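Local coordinates for multiple PDZ domain protein (Mus musculus, PDB 4XH7), which probably binds the C-terminal tails of partner proteins through its PDZ domains, of which this is the fourth, as expected of a multi-domain scaffold in signalling, at residues A[42-53]-A[85-96]; A[69-80]-A[99-109]. All blocks are in the same frame, centred on the assembly; numbering follows the deposited sequence.

Along the chain the four segments alternate, 42-53, 69-80, 85-96 and 99-109, so the two contacts interleave within a single PDZ domain. Their centres lie about 11 Å apart. Contact 1 sets helix 89-97 against strand 44-49, the two elements that flank the peptide groove of PDZ domains; contact 2, about 1 Å from the chain's centre, pairs strands 75-79 and 102-110 in the four-stranded sheet. Helix 89-97 leads directly into strand 102-110. The contacts meet where His53 O lies 2.8 Å from Leu76 N and His52 ND1 2.6 Å from Glu75 OE1, both probable hydrogen bonds, which tie the groove side to the central sheet.

Contact 1 of 2, residues A[42-53]-A[85-96]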
# COMPACT_ATOMS: atom_id res chain seq x y z
N LEU A 42 6.32 -6.86 6.31
CA LEU A 42 5.41 -7.02 5.19
C LEU A 42 5.93 -7.88 4.04
O LEU A 42 5.16 -8.19 3.12
CB LEU A 42 5.08 -5.63 4.62
CG LEU A 42 4.35 -4.71 5.61
CD1 LEU A 42 4.32 -3.24 5.09
CD2 LEU A 42 2.93 -5.22 5.85
N GLY A 43 7.21 -8.23 4.03
CA GLY A 43 7.72 -8.98 2.90
C GLY A 43 7.97 -8.19 1.62
O GLY A 43 7.84 -8.74 0.51
N ILE A 44 8.32 -6.91 1.75
CA ILE A 44 8.63 -6.07 0.59
C ILE A 44 9.94 -5.31 0.83
O ILE A 44 10.29 -5.04 1.98
CB ILE A 44 7.55 -5.03 0.29
CG1 ILE A 44 7.30 -4.15 1.53
CG2 ILE A 44 6.27 -5.74 -0.18
CD1 ILE A 44 6.25 -3.06 1.26
N SER A 45 10.65 -4.99 -0.24
CA SER A 45 11.71 -3.98 -0.10
C SER A 45 11.21 -2.73 -0.76
O SER A 45 10.36 -2.78 -1.66
CB SER A 45 13.01 -4.42 -0.74
OG SER A 45 12.85 -4.65 -2.11
N LEU A 46 11.78 -1.60 -0.33
CA LEU A 46 11.34 -0.31 -0.82
C LEU A 46 12.42 0.40 -1.58
O LEU A 46 13.63 0.15 -1.37
CB LEU A 46 10.90 0.60 0.33
CG LEU A 46 9.81 0.19 1.30
CD1 LEU A 46 9.56 1.38 2.21
CD2 LEU A 46 8.56 -0.13 0.54
N GLU A 47 11.99 1.32 -2.43
CA GLU A 47 12.89 2.31 -2.98
C GLU A 47 12.16 3.61 -3.03
O GLU A 47 10.94 3.65 -2.95
CB GLU A 47 13.39 1.91 -4.35
CG GLU A 47 12.31 1.69 -5.36
CD GLU A 47 12.86 1.05 -6.61
OE1 GLU A 47 12.10 0.90 -7.59
OE2 GLU A 47 14.06 0.70 -6.61
N ALA A 48 12.90 4.69 -3.15
CA ALA A 48 12.20 5.96 -3.03
C ALA A 48 12.82 7.04 -3.86
O ALA A 48 13.99 6.98 -4.21
CB ALA A 48 12.18 6.40 -1.56
N THR A 49 12.02 8.04 -4.16
CA THR A 49 12.54 9.31 -4.64
C THR A 49 12.09 10.33 -3.60
O THR A 49 11.59 9.96 -2.54
CB THR A 49 12.02 9.68 -6.01
OG1 THR A 49 10.58 9.75 -5.97
CG2 THR A 49 12.42 8.64 -7.03
N VAL A 50 12.29 11.61 -3.86
CA VAL A 50 11.87 12.63 -2.90
C VAL A 50 10.35 12.74 -2.91
O VAL A 50 9.76 13.14 -3.91
CB VAL A 50 12.51 13.98 -3.24
CG1 VAL A 50 11.99 15.10 -2.35
CG2 VAL A 50 14.05 13.84 -3.12
N GLY A 51 9.73 12.34 -1.81
CA GLY A 51 8.30 12.43 -1.65
C GLY A 51 7.50 11.29 -2.26
O GLY A 51 6.27 11.38 -2.35
N HIS A 52 8.18 10.22 -2.69
CA HIS A 52 7.47 9.05 -3.24
C HIS A 52 8.13 7.77 -2.82
O HIS A 52 9.36 7.65 -2.88
CB HIS A 52 7.43 9.10 -4.77
CG HIS A 52 6.75 10.32 -5.30
ND1 HIS A 52 5.38 10.40 -5.43
CD2 HIS A 52 7.25 11.51 -5.70
CE1 HIS A 52 5.07 11.60 -5.90
NE2 HIS A 52 6.18 12.29 -6.08
N HIS A 53 7.32 6.79 -2.43
CA HIS A 53 7.89 5.53 -1.98
C HIS A 53 7.28 4.39 -2.76
O HIS A 53 6.07 4.38 -2.97
CB HIS A 53 7.67 5.38 -0.49
CG HIS A 53 8.45 6.38 0.29
ND1 HIS A 53 8.02 7.68 0.48
CD2 HIS A 53 9.69 6.31 0.83
CE1 HIS A 53 8.95 8.35 1.14
NE2 HIS A 53 9.98 7.55 1.35
N LEU A 85 1.81 9.22 1.06
CA LEU A 85 2.22 10.02 -0.08
C LEU A 85 2.82 11.36 0.33
O LEU A 85 2.23 12.12 1.08
CB LEU A 85 1.02 10.26 -1.02
CG LEU A 85 1.33 11.13 -2.24
CD1 LEU A 85 2.39 10.45 -3.12
CD2 LEU A 85 0.05 11.35 -3.02
N GLY A 86 4.03 11.63 -0.15
CA GLY A 86 4.65 12.92 0.10
C GLY A 86 5.32 13.05 1.46
O GLY A 86 5.84 14.13 1.77
N GLU A 87 5.31 11.97 2.25
CA GLU A 87 5.97 11.97 3.55
C GLU A 87 7.47 11.73 3.40
O GLU A 87 7.95 11.28 2.36
CB GLU A 87 5.33 10.91 4.48
CG GLU A 87 3.78 11.01 4.68
CD GLU A 87 3.30 12.27 5.44
OE1 GLU A 87 2.07 12.54 5.44
OE2 GLU A 87 4.13 12.96 6.06
N ASN A 88 8.24 12.05 4.44
CA ASN A 88 9.68 11.81 4.34
C ASN A 88 10.04 10.36 4.64
O ASN A 88 9.20 9.58 5.11
CB ASN A 88 10.48 12.79 5.23
CG ASN A 88 10.25 12.60 6.73
OD1 ASN A 88 10.28 11.49 7.25
ND2 ASN A 88 10.07 13.71 7.44
N HIS A 89 11.27 9.98 4.29
CA HIS A 89 11.66 8.56 4.37
C HIS A 89 11.50 8.01 5.78
O HIS A 89 11.01 6.90 5.95
CB HIS A 89 13.12 8.31 3.95
CG HIS A 89 13.45 8.75 2.56
ND1 HIS A 89 12.56 8.66 1.51
CD2 HIS A 89 14.58 9.29 2.05
CE1 HIS A 89 13.11 9.16 0.42
NE2 HIS A 89 14.35 9.53 0.71
N GLN A 90 11.93 8.79 6.77
CA GLN A 90 11.87 8.28 8.13
C GLN A 90 10.43 8.05 8.55
O GLN A 90 10.12 7.03 9.15
CB GLN A 90 12.56 9.22 9.10
CG GLN A 90 12.28 8.83 10.53
CD GLN A 90 13.20 9.57 11.44
OE1 GLN A 90 12.89 10.69 11.89
NE2 GLN A 90 14.35 9.00 11.68
N ASP A 91 9.54 8.98 8.21
CA ASP A 91 8.16 8.82 8.63
C ASP A 91 7.51 7.60 7.95
O ASP A 91 6.80 6.84 8.60
CB ASP A 91 7.37 10.08 8.35
CG ASP A 91 7.71 11.21 9.33
OD1 ASP A 91 8.36 10.94 10.38
OD2 ASP A 91 7.32 12.37 9.05
N VAL A 92 7.77 7.41 6.66
CA VAL A 92 7.25 6.21 5.99
C VAL A 92 7.75 4.93 6.64
O VAL A 92 6.95 4.05 6.93
CB VAL A 92 7.59 6.24 4.50
CG1 VAL A 92 7.20 4.93 3.82
CG2 VAL A 92 6.83 7.41 3.83
N VAL A 93 9.05 4.83 6.88
CA VAL A 93 9.62 3.63 7.48
C VAL A 93 9.03 3.39 8.87
O VAL A 93 8.64 2.24 9.18
CB VAL A 93 11.14 3.73 7.56
CG1 VAL A 93 11.71 2.58 8.39
CG2 VAL A 93 11.71 3.72 6.16
N ASN A 94 8.93 4.44 9.67
CA ASN A 94 8.40 4.29 11.02
C ASN A 94 6.93 3.91 11.01
O ASN A 94 6.51 3.05 11.79
CB ASN A 94 8.61 5.55 11.82
CG ASN A 94 10.01 5.67 12.36
OD1 ASN A 94 10.73 4.69 12.44
ND2 ASN A 94 10.40 6.87 12.74
N ILE A 95 6.15 4.50 10.12
CA ILE A 95 4.74 4.14 10.02
C ILE A 95 4.60 2.64 9.66
O ILE A 95 3.82 1.91 10.29
CB ILE A 95 3.99 5.01 8.99
CG1 ILE A 95 3.79 6.45 9.53
CG2 ILE A 95 2.62 4.39 8.67
CD1 ILE A 95 3.51 7.54 8.46
N LEU A 96 5.34 2.15 8.67
CA LEU A 96 5.24 0.74 8.27
C LEU A 96 5.66 -0.18 9.43
O LEU A 96 5.05 -1.23 9.66
CB LEU A 96 6.10 0.45 7.03
CG LEU A 96 5.63 1.22 5.79
CD1 LEU A 96 6.64 1.05 4.67
CD2 LEU A 96 4.25 0.76 5.32
O HOH W 1 5.63 8.92 -0.16
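His53 and His89 meet through a hydrogen bond of 2.8 Å between His53 NE2 and His89 ND1, in which either nitrogen could be the donor. With CG beside its backbone N (chi1 -67°), the His53 ring points at the helix. The ring planes stand at 85° and touch rim to rim, so this is a polar link and not a stack. Val92 slides past in the opposite direction, its CG2 over one face of the His53 ring at 3.7 Å from the centroid, 21° off the normal: a CH-pi contact. Glu87 O lies at the ring's edge, 3.3 Å from His53 CE1, and water 1 holds His53 ND1 at 2.8 Å. Next to ND1, His89 CE1 lies 3.4 Å from Thr49 O, which is near the ring plane, while Ala48 CB comes in obliquely.

Further along the helix, Leu96 splits its two methyls: CD1 meets Leu46 CD1 tip to tip at 3.8 Å, while CD2 reaches Leu42 CD1 at 4.0 Å, the two side chains crossing at about a right angle. Asn88, the N-cap, accepts from Asp91 N through OD1 and so orders the turn that carries His89.

His89 opens helix 89-97, the position of the peptide-reading histidine in class I PDZ domains. Because its ND1 is paired with His53, the tautomers of the two rings are probably coupled, which would influence what His89 NE2 can offer a ligand.

Contact 2 of 2, residues A[69-80]-A[99-109]; sequences KLFSGDELLEVN and LPIDVTMVCCR
Arg109 folds back along Asp74, the two side chains pointing the same way. From Arg109 CB, 3.5 Å from Asp74 OD1, its chain sets out between the backbone N and the carbonyl carbon (chi1 57°), and Arg109 CD passes the same oxygen at 3.8 Å. A bend at chi3 (73°) then turns the guanidinium side-on to the carboxylate. Arg109 NE reaches Asp74 OD1 and Arg109 NH1 reaches Asp74 OD2, each at 2.8 Å: a two-nitrogen salt bridge, each donor syn but somewhat out of the carboxylate plane, which lies 29° from the guanidinium's. Arg109 NH1 gives a hydrogen bond to Lys69 O at 3.2 Å and sits at the edge of the Phe71 ring, while water 2 bridges NH2 to Lys69 O. Phe71 N comes to Asp74 OD2 from the opposite face of the carboxylate, so that oxygen has two donors.

Beyond this pair strands 75-79 and 102-110 run antiparallel in the central PDZ sheet, interrupted by a classic beta bulge at which Leu77 N and Glu78 N both give hydrogen bonds to Val106 O. Leu76, Val79, Met105 and Cys107 share one face, with Cys107 SG 3.6 Å from Leu76 CD2. On the other, Val106 packs against Leu14 and Trp18 of helix 5-22. At the far end Asn80 binds twice, OD1 accepting from Thr104 N at 2.7 Å and ND2 giving to Asp102 O at 3.2 Å, beside the Pro100 ring.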
# COMPACT_ATOMS: atom_id res chain seq x y z
N LYS A 69 -2.03 -8.77 -4.60
CA LYS A 69 -2.51 -7.56 -5.26
C LYS A 69 -1.44 -6.55 -5.65
O LYS A 69 -1.69 -5.67 -6.48
CB LYS A 69 -3.48 -6.83 -4.33
CG LYS A 69 -4.74 -7.59 -3.94
CD LYS A 69 -5.72 -7.60 -5.07
CE LYS A 69 -7.07 -8.08 -4.60
NZ LYS A 69 -7.84 -8.63 -5.75
N LEU A 70 -0.31 -6.60 -4.96
CA LEU A 70 0.71 -5.58 -5.12
C LEU A 70 1.91 -6.12 -5.88
O LEU A 70 2.33 -7.26 -5.70
CB LEU A 70 1.14 -5.04 -3.76
CG LEU A 70 0.03 -4.44 -2.90
CD1 LEU A 70 0.57 -3.84 -1.62
CD2 LEU A 70 -0.75 -3.36 -3.66
N PHE A 71 2.47 -5.28 -6.74
CA PHE A 71 3.57 -5.65 -7.62
C PHE A 71 4.76 -4.72 -7.47
O PHE A 71 4.60 -3.56 -7.05
CB PHE A 71 3.12 -5.61 -9.09
CG PHE A 71 2.10 -6.67 -9.44
CD1 PHE A 71 0.78 -6.52 -9.05
CD2 PHE A 71 2.47 -7.80 -10.15
CE1 PHE A 71 -0.19 -7.48 -9.35
CE2 PHE A 71 1.52 -8.77 -10.46
CZ PHE A 71 0.20 -8.62 -10.04
N SER A 72 5.96 -5.21 -7.78
CA SER A 72 7.10 -4.31 -7.90
C SER A 72 6.74 -3.10 -8.75
O SER A 72 6.05 -3.22 -9.76
CB SER A 72 8.30 -5.02 -8.53
OG SER A 72 8.02 -5.32 -9.89
N GLY A 73 7.19 -1.92 -8.32
CA GLY A 73 6.90 -0.70 -9.02
C GLY A 73 5.71 0.05 -8.44
O GLY A 73 5.58 1.23 -8.70
N ASP A 74 4.88 -0.62 -7.64
CA ASP A 74 3.70 0.10 -7.11
C ASP A 74 4.12 1.19 -6.12
O ASP A 74 5.04 0.99 -5.32
CB ASP A 74 2.73 -0.87 -6.42
CG ASP A 74 1.98 -1.75 -7.41
OD1 ASP A 74 2.06 -1.52 -8.64
OD2 ASP A 74 1.29 -2.69 -6.95
N GLU A 75 3.40 2.31 -6.14
CA GLU A 75 3.68 3.41 -5.23
C GLU A 75 2.82 3.28 -3.98
O GLU A 75 1.62 3.08 -4.07
CB GLU A 75 3.43 4.75 -5.91
CG GLU A 75 3.73 5.90 -4.94
CD GLU A 75 3.74 7.27 -5.57
OE1 GLU A 75 4.06 8.23 -4.81
OE2 GLU A 75 3.40 7.45 -6.77
N LEU A 76 3.43 3.46 -2.80
CA LEU A 76 2.69 3.40 -1.54
C LEU A 76 1.92 4.69 -1.29
O LEU A 76 2.51 5.76 -1.34
CB LEU A 76 3.64 3.18 -0.38
CG LEU A 76 4.44 1.89 -0.47
CD1 LEU A 76 5.36 1.86 0.76
CD2 LEU A 76 3.55 0.69 -0.44
N LEU A 77 0.62 4.60 -0.99
CA LEU A 77 -0.18 5.80 -0.72
C LEU A 77 -0.69 5.95 0.72
O LEU A 77 -0.62 7.05 1.28
CB LEU A 77 -1.40 5.87 -1.66
CG LEU A 77 -1.03 5.90 -3.14
CD1 LEU A 77 -2.31 5.82 -3.97
CD2 LEU A 77 -0.18 7.13 -3.50
N GLU A 78 -1.18 4.87 1.31
CA GLU A 78 -1.86 4.91 2.60
C GLU A 78 -1.79 3.53 3.25
O GLU A 78 -1.84 2.49 2.55
CB GLU A 78 -3.31 5.34 2.41
CG GLU A 78 -4.09 5.45 3.70
CD GLU A 78 -5.58 5.75 3.46
OE1 GLU A 78 -6.41 4.90 3.85
OE2 GLU A 78 -5.89 6.83 2.92
N VAL A 79 -1.64 3.47 4.57
CA VAL A 79 -1.74 2.14 5.23
C VAL A 79 -2.60 2.33 6.47
O VAL A 79 -2.32 3.26 7.25
CB VAL A 79 -0.37 1.54 5.66
CG1 VAL A 79 0.39 0.98 4.47
CG2 VAL A 79 0.51 2.56 6.39
N ASN A 80 -3.62 1.50 6.65
CA ASN A 80 -4.53 1.64 7.80
C ASN A 80 -4.95 3.10 8.09
O ASN A 80 -4.94 3.56 9.25
CB ASN A 80 -3.89 1.03 9.04
CG ASN A 80 -3.91 -0.47 9.00
OD1 ASN A 80 -4.37 -1.04 8.00
ND2 ASN A 80 -3.44 -1.12 10.06
N LEU A 99 2.93 -0.92 12.19
CA LEU A 99 1.65 -1.50 11.80
C LEU A 99 1.30 -2.73 12.64
O LEU A 99 2.17 -3.53 12.96
CB LEU A 99 1.68 -1.89 10.31
CG LEU A 99 1.63 -0.66 9.40
CD1 LEU A 99 1.91 -1.10 8.00
CD2 LEU A 99 0.26 0.01 9.52
N PRO A 100 0.01 -2.89 12.95
CA PRO A 100 -0.48 -4.14 13.56
C PRO A 100 -0.50 -5.30 12.57
O PRO A 100 -0.11 -5.13 11.41
CB PRO A 100 -1.89 -3.76 13.98
CG PRO A 100 -2.33 -2.86 12.85
CD PRO A 100 -1.10 -1.98 12.62
N ILE A 101 -0.95 -6.47 13.01
CA ILE A 101 -1.00 -7.65 12.15
C ILE A 101 -1.81 -7.47 10.86
O ILE A 101 -1.38 -7.88 9.78
CB ILE A 101 -1.59 -8.83 12.94
CG1 ILE A 101 -0.58 -9.29 13.96
CG2 ILE A 101 -1.96 -9.97 12.01
CD1 ILE A 101 0.60 -9.87 13.33
N ASP A 102 -2.99 -6.87 10.99
CA ASP A 102 -3.89 -6.69 9.86
C ASP A 102 -3.71 -5.32 9.24
O ASP A 102 -3.87 -4.31 9.93
CB ASP A 102 -5.34 -6.90 10.29
CG ASP A 102 -5.63 -8.35 10.67
OD1 ASP A 102 -5.12 -9.27 9.99
OD2 ASP A 102 -6.37 -8.56 11.66
N VAL A 103 -3.41 -5.28 7.95
CA VAL A 103 -3.07 -4.02 7.29
C VAL A 103 -3.88 -3.84 6.03
O VAL A 103 -3.99 -4.75 5.21
CB VAL A 103 -1.57 -3.98 6.92
CG1 VAL A 103 -1.23 -2.64 6.26
CG2 VAL A 103 -0.72 -4.21 8.18
N THR A 104 -4.46 -2.67 5.86
CA THR A 104 -5.08 -2.32 4.59
C THR A 104 -4.16 -1.35 3.88
O THR A 104 -3.95 -0.25 4.39
CB THR A 104 -6.46 -1.68 4.82
OG1 THR A 104 -7.30 -2.66 5.45
CG2 THR A 104 -7.09 -1.25 3.47
N MET A 105 -3.63 -1.74 2.73
CA MET A 105 -2.64 -0.93 2.02
C MET A 105 -3.31 -0.35 0.83
O MET A 105 -4.00 -1.09 0.11
CB MET A 105 -1.45 -1.79 1.57
CG MET A 105 -0.73 -2.44 2.72
SD MET A 105 0.73 -3.35 2.14
CE MET A 105 1.65 -2.00 1.37
N VAL A 106 -3.10 0.94 0.56
CA VAL A 106 -3.54 1.51 -0.70
C VAL A 106 -2.30 1.89 -1.48
O VAL A 106 -1.44 2.61 -0.94
CB VAL A 106 -4.42 2.78 -0.52
CG1 VAL A 106 -4.89 3.34 -1.91
CG2 VAL A 106 -5.59 2.50 0.43
N CYS A 107 -2.22 1.43 -2.72
CA CYS A 107 -1.09 1.76 -3.61
C CYS A 107 -1.58 2.20 -4.96
O CYS A 107 -2.78 2.13 -5.25
CB CYS A 107 -0.18 0.55 -3.83
SG CYS A 107 0.59 -0.09 -2.31
N CYS A 108 -0.67 2.65 -5.82
CA CYS A 108 -1.08 2.91 -7.22
C CYS A 108 0.01 2.60 -8.20
O CYS A 108 1.17 2.35 -7.83
CB CYS A 108 -1.53 4.37 -7.40
SG CYS A 108 -0.21 5.57 -7.09
N ARG A 109 -0.38 2.49 -9.47
CA ARG A 109 0.62 2.31 -10.54
C ARG A 109 0.18 3.20 -11.71
O ARG A 109 -0.99 3.46 -11.86
CB ARG A 109 0.77 0.83 -10.95
CG ARG A 109 -0.53 0.14 -11.42
CD ARG A 109 -0.27 -1.39 -11.64
NE ARG A 109 -0.13 -2.08 -10.37
CZ ARG A 109 -1.00 -2.94 -9.85
NH1 ARG A 109 -0.74 -3.47 -8.66
NH2 ARG A 109 -2.09 -3.29 -10.52
O HOH W 2 -3.48 -5.48 -8.61
O HOH W 3 -5.86 2.30 4.52
O HOH W 4 -6.63 -2.91 8.59